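Local structure of purine nucleoside phosphorylase (Schistosoma mansoni, 6AWE) at residues A[35-40]-A[116-121]; A[129-134]-A[240-245]; A[193-198]-A[217-222]; A[207-212]-A[246-251]. The protein catalyses the phosphorolysis of purine nucleosides, probably inosine and guanosine foremost, releasing the free base and ribose 1-phosphate. One frame throughout, in Å; residues are numbered along the deposited sequence.

Overall arrangement
Contacts 1, 2 and 3 are buried, at or in the mixed beta-sheet, with centres about 9, 13 and 12 Å from the chain centre, whereas contact 4 is partly exposed at about 23 Å. Strand 236-246 supplies one side of contact 2 and runs on into the helix of contact 4. Helix 205-213 of contact 4 connects the two strands paired in contact 3. Chemistry follows place: contact 1 is apolar loop-on-strand packing, contact 2 an antiparallel ladder and contact 3 a parallel one, while contact 4 joins two helices mainly through one isoleucine, a pair of serines and a water. All four touch the bound ligand C0J; contacts 3 and 4 also meet a second subunit.

Contact 1 (A[35-40]-A[116-121]); sequences SGLGKL and TNLAGG. With C0J (2-fluoro-6-{[2-(pyridin-2-yl)ethyl]amino}benzonitrile), chain J.
Leu37 and Leu118 meet through single methyls: CD1 of Leu37 sits 3.4 Å from CD2 of Leu118, tighter than ordinary van der Waals contact. The two side chains cross obliquely. Leu37 reaches across with an extended end, CD1 lying anti to CA (chi2 179°), so that this methyl leads and CG follows behind it. The same CD1 packs against the hydroxyl of Thr116, 3.8 Å from OG1, and therefore lodges between two side chains that point to the same face of strand 112-121. On the loop side the methyl of Leu118 has a second neighbour, the backbone carbonyl of Ser35, with 3.6 Å between Ser35 O and Leu118 CD2.

No hydrogen bond joins the two segments. Thr116 OG1 instead turns to the start of the loop, where it is hydrogen-bonded to Gly34 N and to the hydroxyl of the modified residue CME at position 33. Residues 35-40, SGLGKL, follow strand 29-31 in the phosphorylase fold, and in related nucleoside phosphorylases a serine in this glycine-rich loop helps bind phosphate. A dimethyl sulfoxide molecule about 3 Å from the side chain of Ser35 is consistent with a pocket there. Leu273 and Val262 of helix 259-283 pack on Leu37 and Leu118 respectively.

Contacts with C0J are made by backbone at the other end of the strand. Gly120 N is 3.4 Å from C0J C3, and Ala119 C and Leu118 O lie close to C0J C2 and C1, which puts the fluorobenzonitrile ring alongside the main chain of residues 118-120.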
# COMPACT_ATOMS: atom_id res chain seq x y z
N SER A 35 -4.24 23.42 5.90
CA SER A 35 -3.43 24.05 6.94
C SER A 35 -3.12 25.48 6.55
O SER A 35 -2.71 25.75 5.40
CB SER A 35 -2.13 23.26 7.16
OG SER A 35 -1.32 23.26 6.00
N GLY A 36 -3.33 26.41 7.49
CA GLY A 36 -3.17 27.83 7.24
C GLY A 36 -4.28 28.46 6.42
O GLY A 36 -4.18 29.68 6.13
N LEU A 37 -5.33 27.70 6.08
CA LEU A 37 -6.43 28.14 5.20
C LEU A 37 -7.78 28.18 5.92
O LEU A 37 -8.84 28.03 5.28
CB LEU A 37 -6.53 27.24 3.96
CG LEU A 37 -5.25 27.17 3.10
CD1 LEU A 37 -5.49 26.21 1.91
CD2 LEU A 37 -4.77 28.58 2.62
N GLY A 38 -7.80 28.35 7.25
CA GLY A 38 -9.04 28.22 8.00
C GLY A 38 -9.64 29.53 8.50
O GLY A 38 -10.60 29.49 9.29
N LYS A 39 -9.15 30.67 8.05
CA LYS A 39 -9.66 31.96 8.54
C LYS A 39 -11.18 32.11 8.32
O LYS A 39 -11.85 32.76 9.13
CB LYS A 39 -8.90 33.11 7.86
N LEU A 40 -11.74 31.53 7.25
CA LEU A 40 -13.18 31.64 7.03
C LEU A 40 -13.98 31.14 8.22
O LEU A 40 -15.03 31.70 8.56
CB LEU A 40 -13.60 30.88 5.78
CG LEU A 40 -15.09 30.95 5.42
CD1 LEU A 40 -15.61 32.36 5.24
CD2 LEU A 40 -15.34 30.15 4.18
N THR A 116 -10.33 22.22 0.88
CA THR A 116 -9.08 22.76 0.36
C THR A 116 -7.91 21.97 0.96
O THR A 116 -8.00 21.39 2.06
CB THR A 116 -8.94 24.28 0.64
OG1 THR A 116 -8.91 24.51 2.06
CG2 THR A 116 -10.12 25.06 0.04
N ASN A 117 -6.77 22.00 0.24
CA ASN A 117 -5.55 21.40 0.72
C ASN A 117 -4.35 22.14 0.14
O ASN A 117 -4.49 22.96 -0.78
CB ASN A 117 -5.48 19.90 0.39
CG ASN A 117 -5.48 19.60 -1.08
OD1 ASN A 117 -4.58 19.99 -1.80
ND2 ASN A 117 -6.45 18.82 -1.53
N LEU A 118 -3.18 21.87 0.72
CA LEU A 118 -1.89 22.25 0.15
C LEU A 118 -1.26 21.05 -0.54
O LEU A 118 -1.29 19.93 0.00
CB LEU A 118 -0.96 22.78 1.24
CG LEU A 118 -1.01 24.25 1.74
CD1 LEU A 118 -0.32 25.15 0.71
CD2 LEU A 118 -2.39 24.73 1.95
N ALA A 119 -0.64 21.28 -1.70
CA ALA A 119 -0.14 20.19 -2.53
C ALA A 119 1.11 20.60 -3.29
O ALA A 119 1.37 21.79 -3.52
CB ALA A 119 -1.20 19.71 -3.54
N GLY A 120 1.88 19.58 -3.70
CA GLY A 120 3.01 19.80 -4.61
C GLY A 120 2.60 19.72 -6.07
O GLY A 120 1.76 18.91 -6.45
N GLY A 121 3.18 20.61 -6.89
CA GLY A 121 2.88 20.61 -8.32
C GLY A 121 3.77 19.63 -9.09
O GLY A 121 4.98 19.63 -8.92
C12 C0J J . 3.39 17.54 -0.89
C13 C0J J . 3.35 15.99 -0.92
C11 C0J J . 10.65 19.81 -3.24
C10 C0J J . 11.59 19.21 -2.54
C9 C0J J . 11.33 17.87 -1.91
C8 C0J J . 10.17 17.31 -2.06
C7 C0J J . 9.08 18.02 -2.85
C4 C0J J . 4.35 18.28 -1.46
C5 C0J J . 6.65 18.38 -2.56
C6 C0J J . 7.71 17.35 -2.98
C3 C0J J . 4.34 19.79 -1.32
C2 C0J J . 3.35 20.37 -0.59
C1 C0J J . 2.27 19.53 0.06
N2 C0J J . 3.30 14.85 -0.94
C C0J J . 2.33 18.22 -0.08
F C0J J . 1.36 17.48 0.52
N C0J J . 5.40 17.68 -2.21
N1 C0J J . 9.31 19.19 -3.40

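Contact 2 (A[129-134]-A[240-245]); sequences GDFVLI and VSLIAN. With C0J (2-fluoro-6-{[2-(pyridin-2-yl)ethyl]amino}benzonitrile), chain J.
Ser241 O receives the amide of Val132 over 2.8 Å from Val132 N, with the donor in the carbonyl plane, and a second, weaker approach from the CA-H of Phe131, 3.3 Å from Phe131 CA. The return bond runs from Ser241 N to Val132 O over 2.9 Å, completing a hydrogen-bonded antiparallel pair. Further along, Ile243 N gives to Asp130 O at 2.9 Å. Ile243 O is then met by Gly129 N, also at 2.9 Å and nearly straight (173° at the hydrogen). Gly129 and Asp130 thus both lie opposite Ile243, and Gly129 has positive phi (96°), the pattern of a G1 beta bulge where strand 131-139 begins.

Strand 236-246 lies between this strand and strand 112-121 in the mixed sheet of the phosphorylase fold. Phe131, Leu133, Val240 and Leu242 share the face packed by helix 259-283. There Leu242 CD1 approaches the Phe131 ring obliquely, 4.0 Å from CE1, while Trp276 meets that ring with planes at about 55°. Leu133 CD2 and Val240 CG2 touch, their side chains running abreast in the same direction.

On the other face, Val132 CG2 touches Ile243 CD1 at 3.8 Å, the two side chains crossing, and Val218 of strand 218-220 packs on both. Ile134 sends CD1 to within 3.5 Å of Ser241 OG; that buried hydroxyl is hydrogen-bonded to Asn117 OD1. At the far end of the strand, Asn245 ND2 makes a weak hydrogen bond to the pyridine N1 of C0J, and is also bound by Asp250 OD2.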
# COMPACT_ATOMS: atom_id res chain seq x y z
N GLY A 129 1.66 29.16 -5.63
CA GLY A 129 0.57 30.11 -5.52
C GLY A 129 -0.62 29.86 -6.42
O GLY A 129 -1.64 30.54 -6.27
N ASP A 130 -0.53 28.90 -7.34
CA ASP A 130 -1.64 28.55 -8.24
C ASP A 130 -2.70 27.73 -7.50
O ASP A 130 -2.43 27.10 -6.47
CB ASP A 130 -1.09 27.76 -9.46
CG ASP A 130 -0.38 28.62 -10.51
OD1 ASP A 130 -0.41 29.87 -10.50
OD2 ASP A 130 0.28 28.01 -11.39
N PHE A 131 -3.94 27.71 -8.03
CA PHE A 131 -5.01 26.83 -7.53
C PHE A 131 -5.34 25.74 -8.56
O PHE A 131 -5.37 26.00 -9.76
CB PHE A 131 -6.28 27.65 -7.25
CG PHE A 131 -6.11 28.82 -6.31
CD1 PHE A 131 -5.93 28.61 -4.94
CD2 PHE A 131 -6.23 30.10 -6.77
CE1 PHE A 131 -5.81 29.71 -4.08
CE2 PHE A 131 -6.11 31.20 -5.90
CZ PHE A 131 -5.89 30.98 -4.55
N VAL A 132 -5.60 24.52 -8.10
CA VAL A 132 -6.04 23.45 -9.01
C VAL A 132 -7.39 22.91 -8.56
O VAL A 132 -7.50 22.40 -7.46
CB VAL A 132 -5.01 22.32 -9.06
CG1 VAL A 132 -5.47 21.19 -9.94
CG2 VAL A 132 -3.64 22.91 -9.53
N LEU A 133 -8.41 23.00 -9.44
CA LEU A 133 -9.69 22.34 -9.25
C LEU A 133 -9.51 20.84 -9.52
O LEU A 133 -9.18 20.46 -10.64
CB LEU A 133 -10.75 22.94 -10.19
CG LEU A 133 -10.90 24.47 -10.14
CD1 LEU A 133 -11.89 25.05 -11.22
CD2 LEU A 133 -11.33 24.94 -8.77
N ILE A 134 -9.73 19.99 -8.53
CA ILE A 134 -9.47 18.55 -8.67
C ILE A 134 -10.60 17.88 -9.45
O ILE A 134 -11.79 18.03 -9.13
CB ILE A 134 -9.27 17.89 -7.29
CG1 ILE A 134 -8.07 18.56 -6.62
CG2 ILE A 134 -9.08 16.38 -7.51
CD1 ILE A 134 -7.87 18.14 -5.14
N VAL A 240 -10.17 21.76 -3.89
CA VAL A 240 -9.25 22.72 -4.52
C VAL A 240 -7.89 22.60 -3.83
O VAL A 240 -7.82 22.68 -2.61
CB VAL A 240 -9.75 24.16 -4.39
CG1 VAL A 240 -8.79 25.14 -5.08
CG2 VAL A 240 -11.20 24.30 -4.96
N SER A 241 -6.83 22.40 -4.61
CA SER A 241 -5.47 22.42 -4.06
C SER A 241 -4.82 23.79 -4.28
O SER A 241 -4.91 24.37 -5.38
CB SER A 241 -4.59 21.34 -4.72
OG SER A 241 -4.94 19.99 -4.41
N LEU A 242 -4.08 24.27 -3.24
CA LEU A 242 -3.16 25.40 -3.38
C LEU A 242 -1.75 24.84 -3.55
O LEU A 242 -1.28 24.00 -2.76
CB LEU A 242 -3.26 26.32 -2.16
CG LEU A 242 -2.18 27.39 -1.96
CD1 LEU A 242 -2.24 28.32 -3.10
CD2 LEU A 242 -2.34 28.10 -0.63
N ILE A 243 -1.09 25.26 -4.61
CA ILE A 243 0.21 24.70 -4.96
C ILE A 243 1.33 25.39 -4.18
O ILE A 243 1.55 26.59 -4.33
CB ILE A 243 0.44 24.84 -6.48
CG1 ILE A 243 -0.69 24.13 -7.26
CG2 ILE A 243 1.79 24.31 -6.86
CD1 ILE A 243 -0.82 22.61 -6.96
N ALA A 244 2.10 24.60 -3.41
CA ALA A 244 3.20 25.16 -2.61
C ALA A 244 4.47 25.41 -3.45
O ALA A 244 5.22 26.35 -3.17
CB ALA A 244 3.54 24.20 -1.47
N ASN A 245 4.71 24.55 -4.44
CA ASN A 245 5.97 24.46 -5.17
C ASN A 245 5.75 23.56 -6.38
O ASN A 245 4.74 22.86 -6.46
CB ASN A 245 7.07 23.91 -4.29
CG ASN A 245 6.88 22.42 -3.98
OD1 ASN A 245 5.84 22.01 -3.50
ND2 ASN A 245 7.88 21.61 -4.31
C12 C0J J . 3.39 17.54 -0.89
C13 C0J J . 3.35 15.99 -0.92
C11 C0J J . 10.65 19.81 -3.24
C10 C0J J . 11.59 19.21 -2.54
C9 C0J J . 11.33 17.87 -1.91
C8 C0J J . 10.17 17.31 -2.06
C7 C0J J . 9.08 18.02 -2.85
C4 C0J J . 4.35 18.28 -1.46
C5 C0J J . 6.65 18.38 -2.56
C6 C0J J . 7.71 17.35 -2.98
C3 C0J J . 4.34 19.79 -1.32
C2 C0J J . 3.35 20.37 -0.59
C1 C0J J . 2.27 19.53 0.06
N2 C0J J . 3.30 14.85 -0.94
C C0J J . 2.33 18.22 -0.08
F C0J J . 1.36 17.48 0.52
N C0J J . 5.40 17.68 -2.21
N1 C0J J . 9.31 19.19 -3.40

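Contact 3 (A[193-198]-A[217-222]); sequences VYAFNG and DVVGMS. With C0J (2-fluoro-6-{[2-(pyridin-2-yl)ethyl]amino}benzonitrile), chain J; DMS (dimethyl sulfoxide), chain C.
Tyr194 runs along strand 218-220 from its root to its hydroxyl. CB lies 4.0 Å from Val218 CG2, and CD1 comes closer to that methyl, at 3.6 Å. Because CG stands anti to the backbone N (chi1 -180°), the ring is laid along strand 218-220 and brings CZ to 3.7 Å from the CA of Gly220, which has no side chain to block the way. At the tip, OH accepts a hydrogen bond from Ser222 N over 3.2 Å, fixing the turn of chain after the strand.

Alongside it the two strands run parallel, as the outer members of a beta-alpha-beta unit whose helix is 205-213. Val193 O takes two amides, Val218 N and Asp217 N. Asp217 answers with its side chain: OD2 accepts from Val193 N at 2.9 Å through its anti lone pair, the one away from OD1, while OD1 is held by Asn123. Ala195 and Asn197 extend the ladder to Val218 O and Gly220 O.

At the ligand, Asn197 ND2 points almost straight (169°) at the nitrile N2 of C0J, 3.1 Å away, and also bonds Thr201 O. The Met221 methyl CE packs 3.8 Å from that N2, with Phe161 of a second subunit against the methionine.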
# COMPACT_ATOMS: atom_id res chain seq x y z
N VAL A 193 -5.50 16.21 -11.96
CA VAL A 193 -5.59 14.91 -11.26
C VAL A 193 -4.69 14.93 -10.03
O VAL A 193 -3.48 15.20 -10.17
CB VAL A 193 -5.15 13.76 -12.19
CG1 VAL A 193 -5.12 12.41 -11.47
CG2 VAL A 193 -6.09 13.66 -13.41
N TYR A 194 -5.25 14.54 -8.87
CA TYR A 194 -4.58 14.55 -7.57
C TYR A 194 -4.08 13.16 -7.21
O TYR A 194 -4.87 12.22 -7.13
CB TYR A 194 -5.57 15.02 -6.50
CG TYR A 194 -5.10 15.13 -5.06
CD1 TYR A 194 -4.64 16.35 -4.53
CD2 TYR A 194 -5.14 14.03 -4.22
CE1 TYR A 194 -4.26 16.47 -3.21
CE2 TYR A 194 -4.73 14.15 -2.86
CZ TYR A 194 -4.31 15.36 -2.38
OH TYR A 194 -3.92 15.52 -1.07
N ALA A 195 -2.77 13.04 -6.96
CA ALA A 195 -2.20 11.79 -6.42
C ALA A 195 -2.16 11.85 -4.91
O ALA A 195 -1.59 12.79 -4.35
CB ALA A 195 -0.77 11.57 -6.94
N PHE A 196 -2.67 10.78 -4.26
CA PHE A 196 -2.69 10.66 -2.80
C PHE A 196 -1.40 9.90 -2.40
O PHE A 196 -1.31 8.69 -2.61
CB PHE A 196 -3.95 9.91 -2.34
CG PHE A 196 -4.10 9.72 -0.82
CD1 PHE A 196 -3.44 10.53 0.12
CD2 PHE A 196 -4.94 8.72 -0.34
CE1 PHE A 196 -3.60 10.31 1.47
CE2 PHE A 196 -5.13 8.49 1.02
CZ PHE A 196 -4.43 9.29 1.94
N ASN A 197 -0.44 10.65 -1.82
CA ASN A 197 0.74 10.11 -1.13
C ASN A 197 0.39 10.00 0.35
O ASN A 197 0.15 11.03 1.00
CB ASN A 197 1.92 11.07 -1.34
CG ASN A 197 3.08 10.83 -0.41
OD1 ASN A 197 3.35 9.71 0.00
ND2 ASN A 197 3.77 11.92 -0.04
N GLY A 198 0.35 8.78 0.88
CA GLY A 198 -0.08 8.57 2.27
C GLY A 198 0.67 9.44 3.28
O GLY A 198 0.10 9.89 4.29
N ASP A 217 -1.13 15.45 -11.89
CA ASP A 217 -0.85 16.87 -11.97
C ASP A 217 -0.40 17.47 -10.64
O ASP A 217 0.36 18.45 -10.66
CB ASP A 217 -2.09 17.63 -12.43
CG ASP A 217 -2.52 17.23 -13.87
OD1 ASP A 217 -1.72 17.52 -14.77
OD2 ASP A 217 -3.60 16.61 -14.08
N VAL A 218 -0.91 16.98 -9.52
CA VAL A 218 -0.52 17.48 -8.19
C VAL A 218 -0.42 16.27 -7.25
O VAL A 218 -0.94 15.19 -7.54
CB VAL A 218 -1.53 18.52 -7.62
CG1 VAL A 218 -1.84 19.61 -8.62
CG2 VAL A 218 -2.84 17.89 -7.22
N VAL A 219 0.27 16.46 -6.11
CA VAL A 219 0.44 15.39 -5.10
C VAL A 219 0.22 15.97 -3.69
O VAL A 219 0.72 17.05 -3.35
CB VAL A 219 1.83 14.70 -5.21
CG1 VAL A 219 2.96 15.72 -5.07
CG2 VAL A 219 1.98 13.60 -4.16
N GLY A 220 -0.53 15.23 -2.86
CA GLY A 220 -0.72 15.63 -1.48
C GLY A 220 -1.04 14.45 -0.57
O GLY A 220 -1.17 13.32 -1.05
N MET A 221 -1.28 14.77 0.74
CA MET A 221 -1.37 13.76 1.82
C MET A 221 -2.75 13.70 2.48
O MET A 221 -2.86 13.21 3.61
CB MET A 221 -0.30 13.98 2.90
CG MET A 221 1.04 14.12 2.36
SD MET A 221 2.22 14.49 3.76
CE MET A 221 3.63 15.01 2.80
N SER A 222 -3.77 14.23 1.82
CA SER A 222 -5.11 14.33 2.42
C SER A 222 -6.18 14.17 1.34
O SER A 222 -5.92 13.68 0.23
CB SER A 222 -5.31 15.68 3.14
OG SER A 222 -5.33 16.76 2.22
C12 C0J J . 3.39 17.54 -0.89
C13 C0J J . 3.35 15.99 -0.92
C11 C0J J . 10.65 19.81 -3.24
C10 C0J J . 11.59 19.21 -2.54
C9 C0J J . 11.33 17.87 -1.91
C8 C0J J . 10.17 17.31 -2.06
C7 C0J J . 9.08 18.02 -2.85
C4 C0J J . 4.35 18.28 -1.46
C5 C0J J . 6.65 18.38 -2.56
C6 C0J J . 7.71 17.35 -2.98
C3 C0J J . 4.34 19.79 -1.32
C2 C0J J . 3.35 20.37 -0.59
C1 C0J J . 2.27 19.53 0.06
N2 C0J J . 3.30 14.85 -0.94
C C0J J . 2.33 18.22 -0.08
F C0J J . 1.36 17.48 0.52
N C0J J . 5.40 17.68 -2.21
N1 C0J J . 9.31 19.19 -3.40
S DMS C . -3.62 20.34 3.85
O DMS C . -3.49 18.97 3.25
C1 DMS C . -4.33 19.71 5.41
C2 DMS C . -2.14 20.97 4.58
O HOH W 1 -2.42 10.69 5.09

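Contact 4 (A[207-212]-A[246-251]); sequences ESNMLL and NSILDA. With C0J (2-fluoro-6-{[2-(pyridin-2-yl)ethyl]amino}benzonitrile), chain J.
Helix 205-213 and the start of helix 247-252, which begins where strand 236-246 stops, pack together beside the C0J site. The axes of the two short segments approach to 9.6 Å, with a signed crossing angle of -133°.

Ile248 carries most of the contact with one methyl. CD1 rests 3.5 Å from Ser208 O, against the helix backbone. Two side chains also approach Ile248 CD1, Asn209 with ND2 at 4.0 Å and Leu212 with CD2 at 4.2 Å. Leu212 comes in roughly perpendicular to the isoleucine. Having CG1 anti to the carbonyl carbon (chi1 -65°) and the second torsion near -71°, which turns CD1 aside from the extended position, Ile248 brings that methyl over to the other helix. A water bridges the two helices, accepting from Asn209 ND2 and donating to Ile248 O.

Nearer the ligand, Ser208 OG lies 3.5 Å from Ser247 CB. Ser208 OG is hydrogen-bonded to Glu203 OE2 and also to Ser204 O; in one of its two conformers, Ser247 OG bonds the same carboxylate oxygen, and Glu203 OE1 bonds C0J. On the far side of helix 205-213, Glu207 OE2 binds Asn139 N of a second subunit.

Asn246 OD1 accepts from Leu249 N over 3.0 Å, and more weakly from Ile248 N. This is a classic asparagine N-cap, here opening the helix that borders the ligand pocket of the phosphorylase.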
# COMPACT_ATOMS: atom_id res chain seq x y z
N GLU A 207 10.15 9.71 -6.87
CA GLU A 207 8.70 9.54 -6.87
C GLU A 207 7.99 10.64 -7.68
O GLU A 207 7.02 10.35 -8.40
CB GLU A 207 8.17 9.48 -5.43
CG GLU A 207 8.60 8.15 -4.71
CD GLU A 207 8.56 8.23 -3.17
OE1 GLU A 207 8.04 9.25 -2.61
OE2 GLU A 207 9.04 7.26 -2.55
N SER A 208 8.43 11.89 -7.57
CA SER A 208 7.79 12.94 -8.36
C SER A 208 7.92 12.64 -9.84
O SER A 208 7.00 12.88 -10.62
CB SER A 208 8.42 14.30 -8.08
OG SER A 208 8.40 14.66 -6.70
N ASN A 209 9.10 12.18 -10.26
CA ASN A 209 9.29 11.87 -11.67
C ASN A 209 8.42 10.72 -12.13
O ASN A 209 7.83 10.77 -13.22
CB ASN A 209 10.75 11.58 -11.93
CG ASN A 209 11.41 12.76 -12.57
OD1 ASN A 209 11.32 12.94 -13.79
ND2 ASN A 209 11.98 13.64 -11.75
N MET A 210 8.24 9.70 -11.27
CA MET A 210 7.30 8.63 -11.56
C MET A 210 5.88 9.16 -11.74
O MET A 210 5.15 8.73 -12.64
CB MET A 210 7.35 7.60 -10.44
CG MET A 210 6.27 6.54 -10.59
SD MET A 210 6.38 5.27 -9.34
CE MET A 210 5.60 5.97 -8.03
N LEU A 211 5.44 10.05 -10.84
CA LEU A 211 4.09 10.59 -10.90
C LEU A 211 3.83 11.39 -12.17
O LEU A 211 2.71 11.35 -12.70
CB LEU A 211 3.83 11.45 -9.67
CG LEU A 211 3.79 10.72 -8.34
CD1 LEU A 211 3.49 11.71 -7.24
CD2 LEU A 211 2.80 9.57 -8.30
N LEU A 212 4.83 12.11 -12.67
CA LEU A 212 4.72 12.78 -13.96
C LEU A 212 4.44 11.78 -15.09
O LEU A 212 3.60 12.04 -15.96
CB LEU A 212 5.99 13.57 -14.25
CG LEU A 212 6.02 14.41 -15.54
CD1 LEU A 212 4.96 15.49 -15.47
CD2 LEU A 212 7.39 15.04 -15.73
N ASN A 246 6.73 23.56 -7.32
CA ASN A 246 6.75 22.57 -8.40
C ASN A 246 7.86 21.57 -8.08
O ASN A 246 9.05 21.93 -8.11
CB ASN A 246 6.95 23.22 -9.78
CG ASN A 246 6.72 22.22 -10.88
OD1 ASN A 246 7.52 21.33 -11.05
ND2 ASN A 246 5.57 22.31 -11.59
N SER A 247 7.45 20.35 -7.70
CA SER A 247 8.36 19.28 -7.29
C SER A 247 9.33 18.90 -8.39
O SER A 247 10.47 18.52 -8.10
CB SER A 247 7.56 18.04 -6.88
OG SER A 247 6.70 18.28 -5.79
N ILE A 248 8.90 18.96 -9.66
CA ILE A 248 9.78 18.55 -10.77
C ILE A 248 10.87 19.61 -11.02
O ILE A 248 12.07 19.29 -11.19
CB ILE A 248 8.91 18.29 -12.04
CG1 ILE A 248 7.97 17.09 -11.83
CG2 ILE A 248 9.76 18.08 -13.28
CD1 ILE A 248 8.61 15.77 -11.79
N LEU A 249 10.50 20.89 -11.01
CA LEU A 249 11.51 21.93 -11.12
C LEU A 249 12.48 21.87 -9.94
O LEU A 249 13.69 22.06 -10.11
CB LEU A 249 10.85 23.32 -11.18
CG LEU A 249 10.55 24.04 -12.48
CD1 LEU A 249 10.11 25.49 -12.14
CD2 LEU A 249 11.72 24.02 -13.39
N ASP A 250 11.97 21.64 -8.73
CA ASP A 250 12.86 21.62 -7.56
C ASP A 250 13.82 20.42 -7.63
O ASP A 250 14.99 20.56 -7.22
CB ASP A 250 12.05 21.59 -6.24
CG ASP A 250 11.28 22.90 -5.95
OD1 ASP A 250 11.56 23.94 -6.58
OD2 ASP A 250 10.45 22.90 -5.01
N ALA A 251 13.39 19.28 -8.20
CA ALA A 251 14.34 18.18 -8.41
C ALA A 251 15.41 18.53 -9.44
O ALA A 251 16.58 18.18 -9.24
CB ALA A 251 13.58 16.92 -8.83
C12 C0J J . 3.39 17.54 -0.89
C13 C0J J . 3.35 15.99 -0.92
C11 C0J J . 10.65 19.81 -3.24
C10 C0J J . 11.59 19.21 -2.54
C9 C0J J . 11.33 17.87 -1.91
C8 C0J J . 10.17 17.31 -2.06
C7 C0J J . 9.08 18.02 -2.85
C4 C0J J . 4.35 18.28 -1.46
C5 C0J J . 6.65 18.38 -2.56
C6 C0J J . 7.71 17.35 -2.98
C3 C0J J . 4.34 19.79 -1.32
C2 C0J J . 3.35 20.37 -0.59
C1 C0J J . 2.27 19.53 0.06
N2 C0J J . 3.30 14.85 -0.94
C C0J J . 2.33 18.22 -0.08
F C0J J . 1.36 17.48 0.52
N C0J J . 5.40 17.68 -2.21
N1 C0J J . 9.31 19.19 -3.40
O HOH W 2 12.79 16.44 -12.30